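Local coordinates for protein putative aminopeptidase (Leishmania major, PDB 5NTH) that probably works as a manganese-dependent M17 leucyl aminopeptidase, cleaving residues from the N-termini of peptides, and is assembled from six chains, at residues A[151-164]-A[174-186]. Residues are numbered along the deposited sequence; the frame is centred on the assembly and turned at random.
Sequences VANAVARAAPHSYT and YMKQAMSLNVVMS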
loop_
_atom_site.group_PDB
_atom_site.type_symbol
_atom_site.label_atom_id
_atom_site.label_comp_id
_atom_site.label_asym_id
_atom_site.label_seq_id
_atom_site.Cartn_x
_atom_site.Cartn_y
_atom_site.Cartn_z
ATOM N N VAL A 151 22.644 -33.011 -20.030
ATOM C CA VAL A 151 22.435 -34.083 -19.087
ATOM C C VAL A 151 23.329 -33.906 -17.858
ATOM O O VAL A 151 22.842 -33.982 -16.742
ATOM C CB VAL A 151 22.680 -35.470 -19.728
ATOM C CG1 VAL A 151 22.472 -36.597 -18.711
ATOM C CG2 VAL A 151 21.728 -35.685 -20.888
ATOM N N ALA A 152 24.619 -33.677 -18.008
ATOM C CA ALA A 152 25.423 -33.576 -16.798
ATOM C C ALA A 152 24.874 -32.466 -15.875
ATOM O O ALA A 152 24.701 -32.681 -14.655
ATOM C CB ALA A 152 26.873 -33.339 -17.122
ATOM N N ASN A 153 24.583 -31.304 -16.482
ATOM C CA ASN A 153 23.927 -30.191 -15.802
ATOM C C ASN A 153 22.563 -30.556 -15.193
ATOM O O ASN A 153 22.383 -30.361 -14.008
ATOM C CB ASN A 153 23.782 -29.003 -16.762
ATOM C CG ASN A 153 23.252 -27.716 -16.084
ATOM O OD1 ASN A 153 23.332 -27.547 -14.885
ATOM N ND2 ASN A 153 22.730 -26.798 -16.881
ATOM N N ALA A 154 21.639 -31.087 -16.000
ATOM C CA ALA A 154 20.246 -31.419 -15.587
ATOM C C ALA A 154 20.156 -32.362 -14.403
ATOM O O ALA A 154 19.212 -32.296 -13.582
ATOM C CB ALA A 154 19.476 -32.021 -16.745
ATOM N N VAL A 155 21.131 -33.248 -14.322
ATOM C CA VAL A 155 21.156 -34.207 -13.260
ATOM C C VAL A 155 21.824 -33.655 -12.051
ATOM O O VAL A 155 21.301 -33.790 -10.961
ATOM C CB VAL A 155 21.898 -35.475 -13.685
ATOM C CG1 VAL A 155 22.054 -36.429 -12.507
ATOM C CG2 VAL A 155 21.135 -36.165 -14.811
ATOM N N ALA A 156 22.999 -33.076 -12.234
ATOM C CA ALA A 156 23.780 -32.478 -11.131
ATOM C C ALA A 156 22.958 -31.523 -10.294
ATOM O O ALA A 156 22.982 -31.564 -9.066
ATOM C CB ALA A 156 24.977 -31.725 -11.678
ATOM N N ARG A 157 22.197 -30.683 -10.989
ATOM C CA ARG A 157 21.479 -29.594 -10.356
ATOM C C ARG A 157 20.215 -30.101 -9.718
ATOM O O ARG A 157 19.584 -29.333 -8.992
ATOM C CB ARG A 157 21.134 -28.483 -11.366
ATOM C CG ARG A 157 19.991 -28.837 -12.301
ATOM C CD ARG A 157 19.662 -27.701 -13.252
ATOM N NE ARG A 157 18.642 -28.115 -14.220
ATOM C CZ ARG A 157 18.354 -27.505 -15.374
ATOM N NH1 ARG A 157 19.005 -26.402 -15.731
ATOM N NH2 ARG A 157 17.396 -27.996 -16.181
ATOM N N ALA A 158 19.824 -31.348 -10.020
ATOM C CA ALA A 158 18.573 -31.926 -9.526
ATOM C C ALA A 158 18.766 -32.860 -8.328
ATOM O O ALA A 158 17.808 -33.412 -7.801
ATOM C CB ALA A 158 17.830 -32.623 -10.648
ATOM N N ALA A 159 19.999 -32.988 -7.873
ATOM C CA ALA A 159 20.295 -33.836 -6.747
ATOM C C ALA A 159 19.877 -33.126 -5.501
ATOM O O ALA A 159 19.835 -31.909 -5.484
ATOM C CB ALA A 159 21.787 -34.119 -6.684
ATOM N N PRO A 160 19.629 -33.877 -4.431
ATOM C CA PRO A 160 19.415 -33.205 -3.140
ATOM C C PRO A 160 20.598 -32.307 -2.786
ATOM O O PRO A 160 21.746 -32.707 -2.975
ATOM C CB PRO A 160 19.258 -34.365 -2.116
ATOM C CG PRO A 160 19.267 -35.640 -2.904
ATOM C CD PRO A 160 19.787 -35.341 -4.296
ATOM N N HIS A 161 20.312 -31.118 -2.258
ATOM C CA HIS A 161 21.335 -30.068 -2.120
ATOM C C HIS A 161 22.287 -30.349 -0.982
ATOM O O HIS A 161 21.870 -30.849 0.031
ATOM C CB HIS A 161 20.680 -28.698 -1.924
ATOM C CG HIS A 161 19.918 -28.230 -3.121
ATOM N ND1 HIS A 161 19.846 -26.908 -3.491
ATOM C CD2 HIS A 161 19.227 -28.922 -4.059
ATOM C CE1 HIS A 161 19.134 -26.807 -4.595
ATOM N NE2 HIS A 161 18.741 -28.012 -4.955
ATOM N N SER A 162 23.555 -29.995 -1.155
ATOM C CA SER A 162 24.574 -30.280 -0.162
ATOM C C SER A 162 24.537 -29.394 1.064
ATOM O O SER A 162 24.980 -29.819 2.119
ATOM C CB SER A 162 25.971 -30.257 -0.782
ATOM O OG SER A 162 26.444 -28.957 -1.020
ATOM N N TYR A 163 24.069 -28.157 0.917
ATOM C CA TYR A 163 23.871 -27.283 2.068
ATOM C C TYR A 163 22.575 -27.638 2.760
ATOM O O TYR A 163 21.482 -27.522 2.158
ATOM C CB TYR A 163 23.848 -25.783 1.719
ATOM C CG TYR A 163 23.709 -24.931 2.979
ATOM C CD1 TYR A 163 24.827 -24.575 3.709
ATOM C CD2 TYR A 163 22.452 -24.548 3.480
ATOM C CE1 TYR A 163 24.715 -23.851 4.883
ATOM C CE2 TYR A 163 22.336 -23.796 4.652
ATOM C CZ TYR A 163 23.477 -23.459 5.356
ATOM O OH TYR A 163 23.439 -22.716 6.536
ATOM N N THR A 164 22.708 -28.029 4.030
ATOM C CA THR A 164 21.559 -28.214 4.940
ATOM C C THR A 164 22.018 -28.065 6.395
ATOM O O THR A 164 23.194 -28.269 6.706
ATOM C CB THR A 164 20.850 -29.572 4.673
ATOM O OG1 THR A 164 19.580 -29.621 5.333
ATOM C CG2 THR A 164 21.695 -30.709 5.124
ATOM N N TYR A 174 27.452 -28.165 7.724
ATOM C CA TYR A 174 26.347 -27.875 6.825
ATOM C C TYR A 174 26.460 -28.640 5.483
ATOM O O TYR A 174 26.014 -28.163 4.455
ATOM C CB TYR A 174 26.236 -26.334 6.611
ATOM C CG TYR A 174 26.083 -25.553 7.906
ATOM C CD1 TYR A 174 27.196 -25.238 8.681
ATOM C CD2 TYR A 174 24.824 -25.145 8.373
ATOM C CE1 TYR A 174 27.073 -24.528 9.881
ATOM C CE2 TYR A 174 24.687 -24.441 9.575
ATOM C CZ TYR A 174 25.820 -24.138 10.332
ATOM O OH TYR A 174 25.759 -23.473 11.533
ATOM N N MET A 175 27.046 -29.829 5.499
ATOM C CA MET A 175 27.349 -30.542 4.278
ATOM C C MET A 175 26.776 -31.934 4.330
ATOM O O MET A 175 27.205 -32.726 5.141
ATOM C CB MET A 175 28.849 -30.669 4.135
ATOM C CG MET A 175 29.300 -31.545 2.984
ATOM S SD MET A 175 28.899 -30.748 1.424
ATOM C CE MET A 175 30.096 -31.566 0.349
ATOM N N LYS A 176 25.859 -32.237 3.422
ATOM C CA LYS A 176 25.264 -33.546 3.317
ATOM C C LYS A 176 25.331 -34.042 1.877
ATOM O O LYS A 176 24.909 -33.369 0.970
ATOM C CB LYS A 176 23.825 -33.478 3.759
ATOM C CG LYS A 176 23.127 -34.813 3.923
ATOM C CD LYS A 176 21.695 -34.545 4.361
ATOM C CE LYS A 176 20.712 -35.603 3.903
ATOM N NZ LYS A 176 20.429 -36.574 4.992
ATOM N N GLN A 177 25.886 -35.230 1.703
ATOM C CA GLN A 177 26.012 -35.918 0.413
ATOM C C GLN A 177 25.858 -37.413 0.708
ATOM O O GLN A 177 26.814 -38.194 0.700
ATOM C CB GLN A 177 27.347 -35.599 -0.259
ATOM C CG GLN A 177 27.338 -34.226 -0.912
ATOM C CD GLN A 177 28.374 -34.096 -2.018
ATOM O OE1 GLN A 177 29.534 -34.480 -1.845
ATOM N NE2 GLN A 177 27.959 -33.530 -3.161
ATOM N N ALA A 178 24.618 -37.748 1.032
ATOM C CA ALA A 178 24.258 -38.995 1.675
ATOM C C ALA A 178 24.088 -40.051 0.633
ATOM O O ALA A 178 24.374 -41.218 0.870
ATOM C CB ALA A 178 22.953 -38.827 2.451
ATOM N N MET A 179 23.609 -39.635 -0.523
ATOM C CA MET A 179 23.261 -40.536 -1.585
ATOM C C MET A 179 24.174 -40.263 -2.772
ATOM O O MET A 179 25.165 -39.566 -2.660
ATOM C CB MET A 179 21.799 -40.308 -1.937
ATOM C CG MET A 179 21.561 -38.980 -2.630
ATOM S SD MET A 179 20.121 -39.044 -3.661
ATOM C CE MET A 179 20.697 -39.820 -5.153
ATOM N N SER A 180 23.826 -40.814 -3.921
ATOM C CA SER A 180 24.688 -40.740 -5.067
ATOM C C SER A 180 23.961 -41.060 -6.339
ATOM O O SER A 180 23.166 -41.986 -6.362
ATOM C CB SER A 180 25.812 -41.740 -4.892
ATOM O OG SER A 180 26.808 -41.380 -5.791
ATOM N N LEU A 181 24.266 -40.323 -7.405
ATOM C CA LEU A 181 23.604 -40.539 -8.704
ATOM C C LEU A 181 24.570 -41.087 -9.714
ATOM O O LEU A 181 25.651 -40.562 -9.856
ATOM C CB LEU A 181 23.004 -39.259 -9.261
ATOM C CG LEU A 181 21.898 -38.620 -8.434
ATOM C CD1 LEU A 181 22.522 -37.738 -7.364
ATOM C CD2 LEU A 181 20.997 -37.786 -9.321
ATOM N N ASN A 182 24.167 -42.158 -10.394
ATOM C CA ASN A 182 24.989 -42.844 -11.388
ATOM C C ASN A 182 24.320 -42.704 -12.773
ATOM O O ASN A 182 23.270 -43.305 -13.033
ATOM C CB ASN A 182 25.144 -44.302 -10.979
ATOM C CG ASN A 182 25.979 -45.112 -11.968
ATOM O OD1 ASN A 182 25.464 -46.033 -12.624
ATOM N ND2 ASN A 182 27.272 -44.747 -12.107
ATOM N N VAL A 183 24.909 -41.884 -13.642
ATOM C CA VAL A 183 24.276 -41.587 -14.923
ATOM C C VAL A 183 24.730 -42.589 -15.968
ATOM O O VAL A 183 25.934 -42.842 -16.156
ATOM C CB VAL A 183 24.545 -40.153 -15.444
ATOM C CG1 VAL A 183 23.637 -39.836 -16.622
ATOM C CG2 VAL A 183 24.279 -39.110 -14.364
ATOM N N VAL A 184 23.728 -43.125 -16.649
ATOM C CA VAL A 184 23.913 -44.072 -17.729
ATOM C C VAL A 184 23.201 -43.508 -18.934
ATOM O O VAL A 184 21.989 -43.627 -19.062
ATOM C CB VAL A 184 23.312 -45.456 -17.383
ATOM C CG1 VAL A 184 23.560 -46.451 -18.503
ATOM C CG2 VAL A 184 23.906 -45.992 -16.095
ATOM N N MET A 185 23.945 -42.876 -19.818
ATOM C CA MET A 185 23.319 -42.377 -21.027
ATOM C C MET A 185 23.283 -43.448 -22.130
ATOM O O MET A 185 24.212 -44.266 -22.253
ATOM C CB MET A 185 24.074 -41.165 -21.517
ATOM C CG MET A 185 23.944 -39.972 -20.591
ATOM S SD MET A 185 24.962 -38.591 -21.153
ATOM C CE MET A 185 26.576 -39.181 -20.579
ATOM N N SER A 186 22.241 -43.412 -22.962
ATOM C CA SER A 186 22.180 -44.314 -24.120
ATOM C C SER A 186 23.343 -44.047 -25.135
ATOM O O SER A 186 23.965 -44.993 -25.622
ATOM C CB SER A 186 20.780 -44.326 -24.776
ATOM O OG SER A 186 20.373 -43.033 -25.170
#
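With CG1 trans to the backbone N in both Val151 (chi1 179°) and Val155 (chi1 174°), each valine of helix 148-156 turns that methyl toward strand 181-185. This is the return half of a beta-alpha-beta crossover in the N-terminal macro-type domain: strand 137-142, the helix, then strand 181-185 parallel to the first. The Val155 and Leu181 side chains slide past each other in opposite directions, CG1 3.6 Å from CD2, while Val155 and Val183 meet tip to tip; one turn earlier, Val151 CG1 touches both Val183 CG1 and Met185 SD. Leu181 uses its other branch, CD1, on Ala159 CB, while Val124 of helix 117-127 also packs on this leucine. Beyond the helix, the Pro160 ring lies across the Met179 side chain at about a right angle, its CG 3.6 Å from SD.

Farther out, residues 162-164 and 174-176 run antiparallel as extended loops. Lys176 N gives a 2.9 Å bond to a lone pair of Ser162 O, in the carbonyl plane, and the same oxygen receives a CA-H...O contact from Met175. Thr164 N reaches Tyr174 O more weakly; Arg218 NH1 also bonds that carbonyl. At the far end Tyr163 and Tyr174 point the same way, packing on Val373 and Val375 of the second subunit, respectively. Their rings are nearly parallel (3°) but slid apart with little overlap, leaving Tyr163 OH 3.3 Å from Tyr174 CD2.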